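Local coordinates for protein OLD nuclease (Thermus scotoductus, PDB 6P74) that degrades linear or supercoiled double-stranded DNA from 5' to 3' and nicks circular DNA, using divalent metal ions, and also hydrolyses ATP, at residues Phe426-Trp435 against Arg471-Ala481. Numbering follows the deposited sequence.
Sequences FVVVHDEDVW and RVFVVQPSLEA. With SM (samarium (III) ion), chain O.
Strands 426-431 and 472-475 run parallel, their axes 4.7 Å apart, joined by a backbone ladder from V428 N to R471 O through E432 N to V475 O. Beyond the strands, D433 N bonds to P477 O (2.8 Å), past the cis peptide before P477. V427 CG1 meets F473 CD1, and V429 CG1 touches both F473 CB and V475 CG2; helix 513-523 packs on this face. On the other face H430 lies beside V474. With chi1 at 67°, the H430 ring stays near its own backbone, where ND1 donates to D431 O. R471 NE lies over one face of the F426 ring, 3.2 Å from F426 CZ, with the guanidinium nearly perpendicular. P477 CB rests on the six-membered ring of W435 in a CH-pi contact. D431 divides its carboxylate: L479 N donates to OD1 (2.7 Å) from above the carboxylate plane, while OD2 binds samarium at 2.4 Å. E480 holds samarium with OE1 at 2.7 Å and with OE2; R487 forms a salt bridge to OE2. S478 OG caps the helix by accepting from A481 N. D431 at the strand end, D433 in the following loop and E480 at the helix start are consistent with a Toprim nuclease site, probably for two cations.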
# COMPACT_ATOMS: atom_id res chain seq x y z
N PHE A 426 -29.34 11.78 14.33
CA PHE A 426 -30.37 12.37 13.47
C PHE A 426 -31.35 13.18 14.31
O PHE A 426 -31.48 12.97 15.52
CB PHE A 426 -31.11 11.29 12.68
CG PHE A 426 -31.91 10.36 13.55
CD1 PHE A 426 -31.32 9.24 14.11
CD2 PHE A 426 -33.24 10.63 13.85
CE1 PHE A 426 -32.04 8.40 14.94
CE2 PHE A 426 -33.97 9.80 14.67
CZ PHE A 426 -33.37 8.67 15.21
N VAL A 427 -32.03 14.11 13.65
CA VAL A 427 -33.21 14.78 14.20
C VAL A 427 -34.36 14.61 13.19
O VAL A 427 -34.15 14.65 11.97
CB VAL A 427 -32.90 16.26 14.50
CG1 VAL A 427 -34.16 17.03 14.92
CG2 VAL A 427 -31.82 16.39 15.58
N VAL A 428 -35.56 14.39 13.70
CA VAL A 428 -36.77 14.34 12.89
C VAL A 428 -37.58 15.62 13.11
O VAL A 428 -37.81 16.04 14.26
CB VAL A 428 -37.63 13.12 13.24
CG1 VAL A 428 -38.83 13.07 12.33
CG2 VAL A 428 -36.83 11.82 13.16
N VAL A 429 -38.07 16.22 12.02
CA VAL A 429 -39.14 17.21 12.10
C VAL A 429 -40.25 16.75 11.17
O VAL A 429 -39.99 16.41 10.02
CB VAL A 429 -38.72 18.64 11.69
CG1 VAL A 429 -39.56 19.67 12.43
CG2 VAL A 429 -37.24 18.86 11.88
N HIS A 430 -41.49 16.82 11.64
CA HIS A 430 -42.62 16.58 10.76
C HIS A 430 -43.85 17.35 11.26
O HIS A 430 -43.89 17.83 12.40
CB HIS A 430 -42.91 15.08 10.67
CG HIS A 430 -43.41 14.49 11.95
ND1 HIS A 430 -44.72 14.58 12.34
CD2 HIS A 430 -42.76 13.83 12.95
CE1 HIS A 430 -44.88 13.98 13.51
NE2 HIS A 430 -43.70 13.52 13.90
N ASP A 431 -44.86 17.43 10.40
CA ASP A 431 -46.11 18.08 10.77
C ASP A 431 -46.98 17.15 11.61
O ASP A 431 -46.93 15.93 11.48
CB ASP A 431 -46.90 18.50 9.51
CG ASP A 431 -46.25 19.69 8.77
OD1 ASP A 431 -45.38 20.34 9.38
OD2 ASP A 431 -46.57 19.95 7.58
N GLU A 432 -47.81 17.76 12.46
CA GLU A 432 -48.79 16.96 13.19
C GLU A 432 -49.90 16.47 12.26
O GLU A 432 -50.23 15.29 12.26
CB GLU A 432 -49.36 17.78 14.35
CG GLU A 432 -50.33 17.01 15.26
CD GLU A 432 -51.11 17.98 16.17
OE1 GLU A 432 -51.02 19.20 15.92
OE2 GLU A 432 -51.82 17.55 17.11
N ASP A 433 -50.49 17.38 11.48
CA ASP A 433 -51.53 17.04 10.50
C ASP A 433 -52.80 16.52 11.15
O ASP A 433 -53.46 15.62 10.63
CB ASP A 433 -51.01 16.04 9.48
CG ASP A 433 -50.12 16.70 8.45
OD1 ASP A 433 -50.38 17.89 8.16
OD2 ASP A 433 -49.19 16.06 7.94
N VAL A 434 -53.16 17.10 12.29
CA VAL A 434 -54.41 16.83 12.98
C VAL A 434 -55.19 18.14 12.98
O VAL A 434 -54.62 19.20 13.27
CB VAL A 434 -54.14 16.33 14.41
CG1 VAL A 434 -55.44 16.29 15.26
CG2 VAL A 434 -53.38 15.00 14.33
N TRP A 435 -56.46 18.07 12.64
CA TRP A 435 -57.23 19.29 12.41
C TRP A 435 -58.54 19.22 13.17
O TRP A 435 -59.14 18.15 13.26
CB TRP A 435 -57.49 19.47 10.91
CG TRP A 435 -56.21 19.48 10.15
CD1 TRP A 435 -55.61 18.42 9.50
CD2 TRP A 435 -55.33 20.60 9.99
NE1 TRP A 435 -54.41 18.82 8.95
CE2 TRP A 435 -54.22 20.15 9.23
CE3 TRP A 435 -55.37 21.93 10.42
CZ2 TRP A 435 -53.17 21.00 8.88
CZ3 TRP A 435 -54.34 22.76 10.07
CH2 TRP A 435 -53.24 22.30 9.31
N ARG A 471 -35.67 13.26 20.04
CA ARG A 471 -35.12 13.51 18.72
C ARG A 471 -36.17 14.00 17.73
O ARG A 471 -35.84 14.19 16.55
CB ARG A 471 -34.44 12.25 18.19
CG ARG A 471 -33.45 11.65 19.18
CD ARG A 471 -32.17 11.17 18.51
NE ARG A 471 -32.25 9.82 18.03
CZ ARG A 471 -32.18 8.76 18.81
NH1 ARG A 471 -32.05 8.94 20.12
NH2 ARG A 471 -32.24 7.52 18.31
N VAL A 472 -37.41 14.19 18.16
CA VAL A 472 -38.52 14.48 17.27
C VAL A 472 -39.13 15.83 17.61
O VAL A 472 -39.47 16.09 18.77
CB VAL A 472 -39.59 13.38 17.32
CG1 VAL A 472 -40.75 13.73 16.36
CG2 VAL A 472 -38.99 12.12 16.92
N PHE A 473 -39.27 16.68 16.59
CA PHE A 473 -39.95 17.97 16.70
C PHE A 473 -41.21 17.94 15.84
O PHE A 473 -41.17 17.51 14.69
CB PHE A 473 -39.01 19.10 16.28
CG PHE A 473 -37.81 19.23 17.18
CD1 PHE A 473 -36.78 18.30 17.13
CD2 PHE A 473 -37.74 20.23 18.13
CE1 PHE A 473 -35.69 18.38 17.99
CE2 PHE A 473 -36.64 20.35 18.98
CZ PHE A 473 -35.61 19.43 18.91
N VAL A 474 -42.34 18.40 16.40
CA VAL A 474 -43.60 18.32 15.69
C VAL A 474 -44.10 19.73 15.41
O VAL A 474 -44.33 20.51 16.35
CB VAL A 474 -44.65 17.51 16.44
CG1 VAL A 474 -45.91 17.44 15.59
CG2 VAL A 474 -44.11 16.07 16.75
N VAL A 475 -44.29 20.07 14.14
CA VAL A 475 -44.89 21.35 13.77
C VAL A 475 -46.40 21.21 13.82
O VAL A 475 -46.98 20.43 13.06
CB VAL A 475 -44.43 21.81 12.38
CG1 VAL A 475 -45.04 23.20 12.11
CG2 VAL A 475 -42.93 21.86 12.30
N GLN A 476 -47.05 21.97 14.72
CA GLN A 476 -48.49 21.95 14.99
C GLN A 476 -49.17 23.17 14.39
O GLN A 476 -48.80 24.30 14.76
CB GLN A 476 -48.73 21.95 16.50
CG GLN A 476 -47.96 20.92 17.26
CD GLN A 476 -48.50 20.78 18.65
OE1 GLN A 476 -48.08 21.49 19.56
NE2 GLN A 476 -49.49 19.90 18.82
N PRO A 477 -50.18 23.02 13.54
CA PRO A 477 -50.64 21.75 12.99
C PRO A 477 -49.78 21.30 11.81
O PRO A 477 -49.77 20.11 11.53
CB PRO A 477 -52.07 22.04 12.52
CG PRO A 477 -52.09 23.54 12.26
CD PRO A 477 -51.17 24.11 13.32
N SER A 478 -49.09 22.23 11.15
CA SER A 478 -48.27 21.89 9.99
C SER A 478 -47.38 23.07 9.65
O SER A 478 -47.69 24.21 10.00
CB SER A 478 -49.13 21.55 8.77
OG SER A 478 -49.87 22.70 8.39
N LEU A 479 -46.30 22.79 8.91
CA LEU A 479 -45.41 23.86 8.46
C LEU A 479 -46.14 24.82 7.55
O LEU A 479 -45.93 26.04 7.62
CB LEU A 479 -44.17 23.29 7.76
CG LEU A 479 -43.11 24.29 7.28
CD1 LEU A 479 -42.44 24.98 8.42
CD2 LEU A 479 -42.04 23.67 6.34
N GLU A 480 -47.02 24.30 6.68
CA GLU A 480 -47.82 25.19 5.84
C GLU A 480 -48.61 26.18 6.67
O GLU A 480 -48.69 27.37 6.33
CB GLU A 480 -48.78 24.40 4.95
CG GLU A 480 -48.13 23.50 3.95
CD GLU A 480 -47.96 22.10 4.48
OE1 GLU A 480 -47.78 21.98 5.72
OE2 GLU A 480 -48.03 21.15 3.67
N ALA A 481 -49.22 25.72 7.76
CA ALA A 481 -49.99 26.64 8.59
C ALA A 481 -49.06 27.59 9.34
O ALA A 481 -49.36 28.78 9.47
CB ALA A 481 -50.89 25.86 9.55
SM SM O . -46.95 19.43 5.31
O HOH W 1 -49.35 19.32 6.28